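Local coordinates for Mgp-operon protein 3 (Mycoplasma pneumoniae, PDB 6RJ1) that probably serves as a surface adhesin that takes part, together with adhesin P1, in attaching the bacterium to host cells, at residues Gly870-Tyr875 with Gln880-Arg885. Sequence-based numbering, arbitrary orientation.
Sequences GEKPTY and QQVKNR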
loop_
_atom_site.group_PDB
_atom_site.type_symbol
_atom_site.label_atom_id
_atom_site.label_comp_id
_atom_site.label_asym_id
_atom_site.label_seq_id
_atom_site.Cartn_x
_atom_site.Cartn_y
_atom_site.Cartn_z
ATOM N N GLY A 870 -8.112 19.899 6.037
ATOM C CA GLY A 870 -7.615 20.654 4.890
ATOM C C GLY A 870 -6.877 19.794 3.880
ATOM O O GLY A 870 -6.645 20.215 2.740
ATOM N N GLU A 871 -6.507 18.570 4.299
ATOM C CA GLU A 871 -5.829 17.572 3.484
ATOM C C GLU A 871 -6.807 16.822 2.556
ATOM O O GLU A 871 -6.363 16.012 1.753
ATOM C CB GLU A 871 -5.020 16.607 4.375
ATOM C CG GLU A 871 -3.514 16.667 4.155
ATOM C CD GLU A 871 -2.801 17.920 4.636
ATOM O OE1 GLU A 871 -2.932 18.269 5.832
ATOM O OE2 GLU A 871 -2.093 18.545 3.815
ATOM N N LYS A 872 -8.124 17.107 2.651
ATOM C CA LYS A 872 -9.178 16.519 1.806
ATOM C C LYS A 872 -9.137 17.138 0.398
ATOM O O LYS A 872 -8.736 18.302 0.285
ATOM C CB LYS A 872 -10.567 16.813 2.409
ATOM C CG LYS A 872 -10.984 15.891 3.531
ATOM C CD LYS A 872 -12.414 16.165 3.956
ATOM C CE LYS A 872 -12.833 15.348 5.148
ATOM N NZ LYS A 872 -12.927 16.175 6.378
ATOM N N PRO A 873 -9.605 16.444 -0.677
ATOM C CA PRO A 873 -9.630 17.085 -2.014
ATOM C C PRO A 873 -10.614 18.252 -2.060
ATOM O O PRO A 873 -11.521 18.297 -1.237
ATOM C CB PRO A 873 -10.084 15.958 -2.950
ATOM C CG PRO A 873 -9.905 14.689 -2.163
ATOM C CD PRO A 873 -10.134 15.066 -0.743
ATOM N N THR A 874 -10.422 19.205 -2.986
ATOM C CA THR A 874 -11.299 20.389 -3.088
ATOM C C THR A 874 -12.694 20.056 -3.632
ATOM O O THR A 874 -13.675 20.656 -3.192
ATOM C CB THR A 874 -10.637 21.528 -3.875
ATOM O OG1 THR A 874 -10.301 21.080 -5.191
ATOM C CG2 THR A 874 -9.415 22.102 -3.165
ATOM N N TYR A 875 -12.774 19.105 -4.581
ATOM C CA TYR A 875 -14.023 18.662 -5.201
ATOM C C TYR A 875 -14.119 17.143 -5.228
ATOM O O TYR A 875 -13.092 16.462 -5.340
ATOM C CB TYR A 875 -14.171 19.240 -6.619
ATOM C CG TYR A 875 -14.342 20.740 -6.647
ATOM C CD1 TYR A 875 -13.240 21.588 -6.649
ATOM C CD2 TYR A 875 -15.607 21.316 -6.684
ATOM C CE1 TYR A 875 -13.392 22.974 -6.647
ATOM C CE2 TYR A 875 -15.773 22.702 -6.704
ATOM C CZ TYR A 875 -14.662 23.529 -6.683
ATOM O OH TYR A 875 -14.822 24.898 -6.694
ATOM N N GLN A 880 -18.464 18.378 -7.076
ATOM C CA GLN A 880 -19.157 19.206 -6.092
ATOM C C GLN A 880 -18.138 19.549 -5.009
ATOM O O GLN A 880 -17.289 18.713 -4.691
ATOM C CB GLN A 880 -20.337 18.439 -5.450
ATOM C CG GLN A 880 -21.307 17.730 -6.416
ATOM C CD GLN A 880 -22.103 18.662 -7.300
ATOM O OE1 GLN A 880 -22.613 19.707 -6.867
ATOM N NE2 GLN A 880 -22.236 18.287 -8.567
ATOM N N GLN A 881 -18.213 20.771 -4.446
ATOM C CA GLN A 881 -17.321 21.235 -3.376
ATOM C C GLN A 881 -17.379 20.273 -2.189
ATOM O O GLN A 881 -18.462 19.819 -1.812
ATOM C CB GLN A 881 -17.688 22.662 -2.941
ATOM C CG GLN A 881 -16.585 23.678 -3.219
ATOM C CD GLN A 881 -17.008 25.117 -3.007
ATOM O OE1 GLN A 881 -18.159 25.504 -3.231
ATOM N NE2 GLN A 881 -16.076 25.955 -2.583
ATOM N N VAL A 882 -16.217 19.913 -1.645
ATOM C CA VAL A 882 -16.151 18.973 -0.530
ATOM C C VAL A 882 -16.534 19.651 0.795
ATOM O O VAL A 882 -16.026 20.729 1.130
ATOM C CB VAL A 882 -14.793 18.226 -0.485
ATOM C CG1 VAL A 882 -14.595 17.457 0.821
ATOM C CG2 VAL A 882 -14.679 17.285 -1.670
ATOM N N LYS A 883 -17.469 19.003 1.517
ATOM C CA LYS A 883 -17.971 19.416 2.820
ATOM C C LYS A 883 -16.908 19.144 3.904
ATOM O O LYS A 883 -16.218 18.120 3.866
ATOM C CB LYS A 883 -19.283 18.665 3.139
ATOM C CG LYS A 883 -20.115 19.268 4.273
ATOM C CD LYS A 883 -21.320 18.387 4.616
ATOM C CE LYS A 883 -22.028 18.846 5.873
ATOM N NZ LYS A 883 -23.127 17.920 6.263
ATOM N N ASN A 884 -16.794 20.079 4.859
ATOM C CA ASN A 884 -15.887 20.071 6.011
ATOM C C ASN A 884 -14.414 19.827 5.653
ATOM O O ASN A 884 -13.836 18.797 6.006
ATOM C CB ASN A 884 -16.359 19.119 7.123
ATOM C CG ASN A 884 -16.706 19.858 8.404
ATOM O OD1 ASN A 884 -17.882 20.013 8.762
ATOM N ND2 ASN A 884 -15.692 20.356 9.113
ATOM N N ARG A 885 -13.804 20.820 4.981
ATOM C CA ARG A 885 -12.381 20.832 4.633
ATOM C C ARG A 885 -11.692 21.739 5.670
ATOM O O ARG A 885 -10.543 22.162 5.504
ATOM C CB ARG A 885 -12.171 21.368 3.208
ATOM C CG ARG A 885 -12.564 20.406 2.104
ATOM C CD ARG A 885 -11.997 20.845 0.772
ATOM N NE ARG A 885 -10.573 20.523 0.662
ATOM C CZ ARG A 885 -9.591 21.412 0.745
ATOM N NH1 ARG A 885 -9.863 22.698 0.924
ATOM N NH2 ARG A 885 -8.328 21.025 0.643
#
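The backbones of Gly-870 to Tyr-875 and Gln-880 to Arg-885 run antiparallel as the two arms of the long loop of a beta hairpin formed by strands 862-868 and 888-896, joined by a single beta bridge at Tyr-875 and Gln-881, whose CA atoms lie 4.6 Å apart. Beside this bridge, Val-882 N donates to Thr-874 O (3.1 Å, N-H...O 163°). Toward the strand ends the arms are tied by side chains instead. Arg-885 bends at chi3 (77°), which turns its guanidinium side-on to the 870-875 arm, and both NE and NH2 grip one acceptor, Lys-872 O. Lys-872 O lies in the guanidinium plane; Arg-885 NH2 (2.8 Å) approaches it almost in line with the C=O bond, whereas NE comes from above the carbonyl plane. The methyl CG2 of Thr-874 sits over the centre of one face of the Arg-885 guanidinium, 4.0 Å above its plane, so the flat group is held by its edge and covered on that face. Lys-872 reaches across to the 880-885 arm, its CD passing Val-882 CG1 at 4.0 Å before the chain bends at chi4, where Lys-872 NZ donates a hydrogen bond to Asn-884 O (2.8 Å), almost in line with its C=O bond; a weak hydrogen bond to Asn-869 OD1 gives the ammonium a second partner. Val-882 directs CG2 against Pro-873 O and the carbonyl carbon of Tyr-875, while Tyr-173 touches both Val-882 and Pro-873. Helix 360-365 adjoins the 870-875 arm through Ala-362 and Gln-361. At the bridged end, the Tyr-875 ring and the Gln-881 side chain lie alongside each other and point the same way, ring and amide planes 18° apart, with Gln-881 CG 3.7 Å from Tyr-875 CE2.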